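Alr3699 protein (Nostoc sp., PDB 4XSO) is a GT-B fold protein of the glycosyltransferase family, built from two Rossmann-like domains, each with a parallel beta sheet flanked by helices. Local coordinates at residues Q221-D226 / Q337-I342; P232-A237 / T345-T350; I343-C346 / Q351-A354. All coordinates share one frame; numbering follows the deposited sequence.

All three contacts lie in the C-terminal Rossmann-like domain and use helix 336-348. Following the chain, helix 221-228 comes first, and strand 235-240 succeeds it. More than a hundred residues later the chain returns as helix 336-348, whose first half meets 221-226 to close the long loop of contact 1 and whose second half meets 232-237 to close that of contact 2. These two loops cross, and they touch where Leu-224 packs on Ala-237. Contact 3 opens where contact 2 ends, sharing Thr-345 and Cys-346 with it, and closes only a short turn between helices 336-348 and 350-368. Together they join a sheet strand and three helices.

Contact 1: residues Q221-D226 / Q337-I342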
loop_
_atom_site.group_PDB
_atom_site.type_symbol
_atom_site.label_atom_id
_atom_site.label_comp_id
_atom_site.label_asym_id
_atom_site.label_seq_id
_atom_site.Cartn_x
_atom_site.Cartn_y
_atom_site.Cartn_z
ATOM N N GLN A 221 17.425 -34.861 10.618
ATOM C CA GLN A 221 18.417 -35.550 11.457
ATOM C C GLN A 221 18.024 -36.994 11.740
ATOM O O GLN A 221 18.891 -37.836 11.840
ATOM C CB GLN A 221 18.601 -34.822 12.800
ATOM C CG GLN A 221 19.451 -33.565 12.716
ATOM C CD GLN A 221 18.635 -32.315 12.417
ATOM O OE1 GLN A 221 17.420 -32.383 12.230
ATOM N NE2 GLN A 221 19.309 -31.162 12.369
ATOM N N HIS A 222 16.720 -37.282 11.818
ATOM C CA HIS A 222 16.246 -38.659 12.083
ATOM C C HIS A 222 16.573 -39.633 10.949
ATOM O O HIS A 222 16.751 -40.829 11.172
ATOM C CB HIS A 222 14.719 -38.660 12.410
ATOM C CG HIS A 222 13.855 -38.253 11.252
ATOM N ND1 HIS A 222 13.693 -36.929 10.861
ATOM C CD2 HIS A 222 13.143 -38.996 10.369
ATOM C CE1 HIS A 222 12.917 -36.886 9.793
ATOM N NE2 HIS A 222 12.591 -38.124 9.463
ATOM N N ILE A 223 16.709 -39.116 9.736
ATOM C CA ILE A 223 17.112 -39.921 8.578
ATOM C C ILE A 223 18.599 -40.348 8.707
ATOM O O ILE A 223 18.911 -41.500 8.489
ATOM C CB ILE A 223 16.883 -39.129 7.243
ATOM C CG1 ILE A 223 15.458 -38.581 7.149
ATOM C CG2 ILE A 223 17.238 -39.975 6.011
ATOM C CD1 ILE A 223 14.438 -39.691 6.965
ATOM N N LEU A 224 19.511 -39.412 9.075
ATOM C CA LEU A 224 20.895 -39.766 9.344
ATOM C C LEU A 224 20.974 -40.834 10.452
ATOM O O LEU A 224 21.755 -41.771 10.360
ATOM C CB LEU A 224 21.753 -38.509 9.671
ATOM C CG LEU A 224 23.209 -38.778 10.094
ATOM C CD1 LEU A 224 23.953 -39.456 8.967
ATOM C CD2 LEU A 224 23.901 -37.450 10.449
ATOM N N ILE A 225 20.216 -40.635 11.523
ATOM C CA ILE A 225 20.182 -41.573 12.652
ATOM C C ILE A 225 19.703 -42.981 12.178
ATOM O O ILE A 225 20.419 -43.936 12.432
ATOM C CB ILE A 225 19.370 -40.985 13.828
ATOM C CG1 ILE A 225 20.097 -39.731 14.354
ATOM C CG2 ILE A 225 19.227 -42.015 14.932
ATOM C CD1 ILE A 225 19.195 -38.783 15.091
ATOM N N ASP A 226 18.606 -43.083 11.398
ATOM C CA ASP A 226 18.211 -44.399 10.846
ATOM C C ASP A 226 19.317 -45.000 9.972
ATOM O O ASP A 226 19.667 -46.162 10.102
ATOM C CB ASP A 226 16.961 -44.292 10.013
ATOM C CG ASP A 226 15.699 -44.157 10.828
ATOM O OD1 ASP A 226 15.719 -44.549 11.990
ATOM O OD2 ASP A 226 14.678 -43.629 10.292
ATOM N N GLN A 337 18.252 -45.909 3.798
ATOM C CA GLN A 337 19.137 -46.976 3.342
ATOM C C GLN A 337 20.055 -46.499 2.209
ATOM O O GLN A 337 21.212 -46.927 2.099
ATOM C CB GLN A 337 18.384 -48.260 2.932
ATOM C CG GLN A 337 19.364 -49.354 2.471
ATOM C CD GLN A 337 20.108 -50.004 3.631
ATOM O OE1 GLN A 337 19.470 -50.485 4.566
ATOM N NE2 GLN A 337 21.468 -50.026 3.580
ATOM N N GLU A 338 19.544 -45.641 1.352
ATOM C CA GLU A 338 20.355 -45.086 0.280
ATOM C C GLU A 338 21.482 -44.209 0.892
ATOM O O GLU A 338 22.672 -44.249 0.444
ATOM C CB GLU A 338 19.448 -44.338 -0.677
ATOM C CG GLU A 338 20.097 -43.833 -1.950
ATOM C CD GLU A 338 19.094 -43.137 -2.879
ATOM O OE1 GLU A 338 17.843 -43.183 -2.657
ATOM O OE2 GLU A 338 19.574 -42.555 -3.856
ATOM N N LEU A 339 21.147 -43.499 1.965
ATOM C CA LEU A 339 22.163 -42.656 2.665
ATOM C C LEU A 339 23.244 -43.562 3.255
ATOM O O LEU A 339 24.434 -43.265 3.174
ATOM C CB LEU A 339 21.482 -41.798 3.751
ATOM C CG LEU A 339 22.392 -41.029 4.717
ATOM C CD1 LEU A 339 23.376 -40.137 3.936
ATOM C CD2 LEU A 339 21.520 -40.196 5.640
ATOM N N ALA A 340 22.849 -44.725 3.798
ATOM C CA ALA A 340 23.821 -45.637 4.411
ATOM C C ALA A 340 24.730 -46.231 3.353
ATOM O O ALA A 340 25.962 -46.435 3.557
ATOM C CB ALA A 340 23.131 -46.747 5.199
ATOM N N ASN A 341 24.155 -46.526 2.214
ATOM C CA ASN A 341 24.950 -47.048 1.122
ATOM C C ASN A 341 26.044 -46.067 0.709
ATOM O O ASN A 341 27.200 -46.470 0.467
ATOM C CB ASN A 341 24.075 -47.297 -0.085
ATOM C CG ASN A 341 23.175 -48.511 0.077
ATOM O OD1 ASN A 341 23.358 -49.357 0.944
ATOM N ND2 ASN A 341 22.241 -48.625 -0.814
ATOM N N ILE A 342 25.705 -44.777 0.663
ATOM C CA ILE A 342 26.738 -43.756 0.400
ATOM C C ILE A 342 27.788 -43.758 1.449
ATOM O O ILE A 342 28.990 -43.678 1.156
ATOM C CB ILE A 342 26.128 -42.338 0.290
ATOM C CG1 ILE A 342 25.228 -42.252 -0.939
ATOM C CG2 ILE A 342 27.226 -41.284 0.195
ATOM C CD1 ILE A 342 25.889 -42.797 -2.230
#
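Leu-339 meets helix 221-228 with a single methyl, CD2, which makes all of the close approaches. Among apolar side chains, that methyl lies 4.2 Å from CD1 of Leu-224, the two leucines running obliquely to each other, and 4.3 Å from CG2 of Ile-223. Both leucines have CG anti to the backbone N; in Leu-339, chi1 171° and chi2 55° carry the branch outward across the gap. A second kind of contact is with backbone: Leu-339 CD2 rests 3.8 Å from Leu-224 CA and 4.1 Å from Ile-223 O, so the methyl reaches the surface of the opposing helix itself. Leucine suits this place because its long, branched end can bridge helices whose nearest CA atoms, those of Leu-224 and Leu-339, are 7.4 Å apart. Beneath, Leu-224 also packs on Val-209 and His-211 of strand 207-212, while Leu-339 touches Thr-289. Polar interactions stay off this line: Gln-337 OE1 takes a hydrogen bond from Gln-230 NE2. With no hydrogen bond between the segments, the two helices are held here by dispersion and burial of hydrocarbon, which probably helps set their spacing by shape rather than by directed bonds.

Contact 2: residues P232-A237 / T345-T350; sequences PPQVTA and TCIEDT
Ile-347 points its CD1 methyl at Val-235, and here the packing is tight: CD1 lies 3.4 Å from Val-235 CG2, closer than usual van der Waals contact. With CG1 of Ile-347 anti to its carbonyl carbon (chi1 -69°) and chi2 extended, the longer branch projects toward the start of the strand. Beta-branched valine suits the strand, and isoleucine, although less at home in a helix, has the long CG1-CD1 arm needed to reach it. Val-235 is buried and also packs on Val-209 and Leu-228, as Ile-347 does on Phe-207. Toward solvent the fit slackens. The ring of Pro-232 reaches the same methyl through CG, 3.9 Å from Ile-347 CD1. Within this contact Ile-347 CG2 meets the amide end of Gln-234, with NE2 at 4.1 Å and no hydrogen bond, as befits a polar side chain at a partly exposed border. A type I turn, closed by Val-235 N to Pro-232 O, leads into strand 235-240, with Pro-233 at the second position, where its restricted phi fits. A helix laid against a parallel strand, beside the beta-alpha-beta unit 207-212, 221-228 and 235-240, is typical of the Rossmann-like domains of the GT-B fold.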
loop_
_atom_site.group_PDB
_atom_site.type_symbol
_atom_site.label_atom_id
_atom_site.label_comp_id
_atom_site.label_asym_id
_atom_site.label_seq_id
_atom_site.Cartn_x
_atom_site.Cartn_y
_atom_site.Cartn_z
ATOM N N PRO A 232 28.753 -49.481 9.726
ATOM C CA PRO A 232 29.605 -50.125 10.699
ATOM C C PRO A 232 29.808 -49.315 11.967
ATOM O O PRO A 232 29.523 -48.086 12.026
ATOM C CB PRO A 232 30.937 -50.365 9.949
ATOM C CG PRO A 232 30.784 -49.817 8.589
ATOM C CD PRO A 232 29.335 -49.473 8.377
ATOM N N PRO A 233 30.315 -49.992 12.998
ATOM C CA PRO A 233 30.369 -49.384 14.341
ATOM C C PRO A 233 31.358 -48.217 14.498
ATOM O O PRO A 233 31.149 -47.394 15.356
ATOM C CB PRO A 233 30.719 -50.561 15.251
ATOM C CG PRO A 233 31.310 -51.615 14.350
ATOM C CD PRO A 233 30.747 -51.409 12.984
ATOM N N GLN A 234 32.387 -48.122 13.658
ATOM C CA GLN A 234 33.269 -46.989 13.723
ATOM C C GLN A 234 32.626 -45.689 13.157
ATOM O O GLN A 234 33.194 -44.589 13.357
ATOM C CB GLN A 234 34.627 -47.272 13.054
ATOM C CG GLN A 234 34.670 -47.225 11.526
ATOM C CD GLN A 234 34.178 -48.513 10.916
ATOM O OE1 GLN A 234 33.502 -49.294 11.582
ATOM N NE2 GLN A 234 34.514 -48.745 9.647
ATOM N N VAL A 235 31.429 -45.802 12.543
ATOM C CA VAL A 235 30.713 -44.636 12.067
ATOM C C VAL A 235 29.976 -43.962 13.194
ATOM O O VAL A 235 29.014 -44.526 13.782
ATOM C CB VAL A 235 29.702 -44.947 10.920
ATOM C CG1 VAL A 235 29.016 -43.658 10.439
ATOM C CG2 VAL A 235 30.385 -45.643 9.753
ATOM N N THR A 236 30.346 -42.693 13.431
ATOM C CA THR A 236 29.609 -41.826 14.380
ATOM C C THR A 236 29.124 -40.532 13.735
ATOM O O THR A 236 29.717 -40.018 12.758
ATOM C CB THR A 236 30.469 -41.371 15.568
ATOM O OG1 THR A 236 31.511 -40.560 15.076
ATOM C CG2 THR A 236 31.061 -42.482 16.264
ATOM N N ALA A 237 28.021 -40.023 14.272
ATOM C CA ALA A 237 27.417 -38.809 13.768
ATOM C C ALA A 237 27.631 -37.650 14.769
ATOM O O ALA A 237 27.577 -37.849 15.967
ATOM C CB ALA A 237 25.956 -39.066 13.478
ATOM N N THR A 345 29.988 -46.598 0.963
ATOM C CA THR A 345 30.821 -46.390 -0.190
ATOM C C THR A 345 31.991 -45.521 0.167
ATOM O O THR A 345 33.098 -45.777 -0.300
ATOM C CB THR A 345 30.050 -45.694 -1.288
ATOM O OG1 THR A 345 29.085 -46.617 -1.776
ATOM C CG2 THR A 345 30.961 -45.256 -2.403
ATOM N N CYS A 346 31.739 -44.491 0.989
ATOM C CA CYS A 346 32.818 -43.572 1.408
ATOM C C CYS A 346 33.897 -44.231 2.297
ATOM O O CYS A 346 35.066 -43.834 2.281
ATOM C CB CYS A 346 32.230 -42.341 2.120
ATOM S SG CYS A 346 31.423 -41.207 0.985
ATOM N N ILE A 347 33.475 -45.188 3.105
ATOM C CA ILE A 347 34.386 -45.975 3.975
ATOM C C ILE A 347 35.290 -46.901 3.175
ATOM O O ILE A 347 36.499 -46.925 3.362
ATOM C CB ILE A 347 33.550 -46.823 4.971
ATOM C CG1 ILE A 347 32.885 -45.895 5.965
ATOM C CG2 ILE A 347 34.430 -47.842 5.674
ATOM C CD1 ILE A 347 31.719 -46.501 6.734
ATOM N N GLU A 348 34.684 -47.626 2.243
ATOM C CA GLU A 348 35.332 -48.639 1.476
ATOM C C GLU A 348 36.130 -48.096 0.316
ATOM O O GLU A 348 37.092 -48.734 -0.034
ATOM C CB GLU A 348 34.304 -49.616 0.893
ATOM C CG GLU A 348 33.414 -50.298 1.923
ATOM C CD GLU A 348 32.256 -51.084 1.272
ATOM O OE1 GLU A 348 32.487 -51.770 0.255
ATOM O OE2 GLU A 348 31.112 -51.018 1.775
ATOM N N ASP A 349 35.722 -46.981 -0.329
ATOM C CA ASP A 349 36.537 -46.403 -1.398
ATOM C C ASP A 349 37.139 -45.041 -1.094
ATOM O O ASP A 349 36.740 -44.008 -1.594
ATOM C CB ASP A 349 35.847 -46.389 -2.737
ATOM C CG ASP A 349 36.871 -46.561 -3.932
ATOM O OD1 ASP A 349 38.058 -46.022 -3.945
ATOM O OD2 ASP A 349 36.455 -47.256 -4.894
ATOM N N THR A 350 38.203 -45.125 -0.360
ATOM C CA THR A 350 38.930 -44.013 0.183
ATOM C C THR A 350 39.501 -43.086 -0.871
ATOM O O THR A 350 39.375 -41.905 -0.773
ATOM C CB THR A 350 39.996 -44.608 1.111
ATOM O OG1 THR A 350 39.270 -45.288 2.148
ATOM C CG2 THR A 350 40.858 -43.541 1.752
#

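Contact 3: residues I343-C346 / Q351-A354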
loop_
_atom_site.group_PDB
_atom_site.type_symbol
_atom_site.label_atom_id
_atom_site.label_comp_id
_atom_site.label_asym_id
_atom_site.label_seq_id
_atom_site.Cartn_x
_atom_site.Cartn_y
_atom_site.Cartn_z
ATOM N N ILE A 343 27.362 -43.784 2.703
ATOM C CA ILE A 343 28.340 -43.721 3.821
ATOM C C ILE A 343 29.313 -44.907 3.723
ATOM O O ILE A 343 30.534 -44.759 3.786
ATOM C CB ILE A 343 27.622 -43.762 5.187
ATOM C CG1 ILE A 343 26.830 -42.478 5.371
ATOM C CG2 ILE A 343 28.621 -43.971 6.301
ATOM C CD1 ILE A 343 26.008 -42.471 6.662
ATOM N N ASN A 344 28.748 -46.087 3.505
ATOM C CA ASN A 344 29.545 -47.278 3.302
ATOM C C ASN A 344 30.471 -47.193 2.055
ATOM O O ASN A 344 31.602 -47.663 2.095
ATOM C CB ASN A 344 28.637 -48.506 3.239
ATOM C CG ASN A 344 28.247 -49.013 4.626
ATOM O OD1 ASN A 344 29.100 -49.246 5.459
ATOM N ND2 ASN A 344 26.969 -49.176 4.878
ATOM N N THR A 345 29.988 -46.598 0.963
ATOM C CA THR A 345 30.821 -46.390 -0.190
ATOM C C THR A 345 31.991 -45.521 0.167
ATOM O O THR A 345 33.098 -45.777 -0.300
ATOM C CB THR A 345 30.050 -45.694 -1.288
ATOM O OG1 THR A 345 29.085 -46.617 -1.776
ATOM C CG2 THR A 345 30.961 -45.256 -2.403
ATOM N N CYS A 346 31.739 -44.491 0.989
ATOM C CA CYS A 346 32.818 -43.572 1.408
ATOM C C CYS A 346 33.897 -44.231 2.297
ATOM O O CYS A 346 35.066 -43.834 2.281
ATOM C CB CYS A 346 32.230 -42.341 2.120
ATOM S SG CYS A 346 31.423 -41.207 0.985
ATOM N N GLN A 351 40.098 -43.646 -1.889
ATOM C CA GLN A 351 40.672 -42.905 -3.009
ATOM C C GLN A 351 39.647 -42.128 -3.870
ATOM O O GLN A 351 39.850 -40.981 -4.223
ATOM C CB GLN A 351 41.368 -43.939 -3.918
ATOM C CG GLN A 351 41.953 -43.365 -5.180
ATOM C CD GLN A 351 43.197 -42.592 -4.855
ATOM O OE1 GLN A 351 44.150 -43.159 -4.315
ATOM N NE2 GLN A 351 43.202 -41.301 -5.151
ATOM N N LYS A 352 38.625 -42.827 -4.332
ATOM C CA LYS A 352 37.573 -42.208 -5.064
ATOM C C LYS A 352 36.950 -41.064 -4.228
ATOM O O LYS A 352 36.699 -39.966 -4.737
ATOM C CB LYS A 352 36.532 -43.281 -5.413
ATOM C CG LYS A 352 35.193 -42.797 -5.886
ATOM C CD LYS A 352 34.333 -43.998 -6.291
ATOM C CE LYS A 352 32.917 -43.810 -5.838
ATOM N NZ LYS A 352 32.193 -45.086 -6.014
ATOM N N THR A 353 36.721 -41.342 -2.952
ATOM C CA THR A 353 36.123 -40.390 -2.066
ATOM C C THR A 353 37.016 -39.128 -1.941
ATOM O O THR A 353 36.486 -38.008 -2.022
ATOM C CB THR A 353 35.862 -41.045 -0.711
ATOM O OG1 THR A 353 34.863 -42.079 -0.868
ATOM C CG2 THR A 353 35.381 -40.057 0.262
ATOM N N ALA A 354 38.342 -39.275 -1.813
ATOM C CA ALA A 354 39.228 -38.057 -1.749
ATOM C C ALA A 354 39.226 -37.298 -3.075
ATOM O O ALA A 354 39.384 -36.106 -3.075
ATOM C CB ALA A 354 40.675 -38.381 -1.378
#
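The flat groups where Cys-346 faces Thr-353 are backbone peptides; no aromatic ring or side-chain amide takes part. Thr-353 OG1 comes to the flank of the Cys-346 carbonyl, 3.6 Å from its O and on the side of CA, with a C-O...OG1 angle of about 97°, rather than beyond the oxygen. The same hydroxyl is nearer still to Cys-346 CA, at 3.4 Å, and lies 4.0 Å from SG, while the methyl CG2 of Thr-353 is 4.2 Å from that sulfur. Small residues suit this place, since the nearest CA atoms across the turn, those of Cys-346 and Thr-353, are just 5.8 Å apart. Thr-353 holds OG1 beside its own backbone N (chi1 -66°), a position from which it bonds to Asp-349 O one helical turn earlier. Asp-349 in turn is the N-cap of helix 350-368, with OD1 accepting from Lys-352 N. On the outer side the exposed Lys-352 bends at chi3 (140°), and its NZ comes loosely to 3.8 Å from Thr-345 CG2, a peripheral approach that may depend partly on the crystal neighbour it also touches. Thr-345 OG1 is instead bonded to Asn-341 O in its own helix. Cys-346 and Thr-353 also turn toward the domain interior, touching Phe-207 and Pro-309 respectively. With both threonine hydroxyls bonded within their own neighbourhoods and no hydrogen bond between the segments, the chemistry implies a close van der Waals fit, while the N-cap and the bond from Thr-353 OG1 to Asp-349 O probably help hold the turn at the head of the second helix.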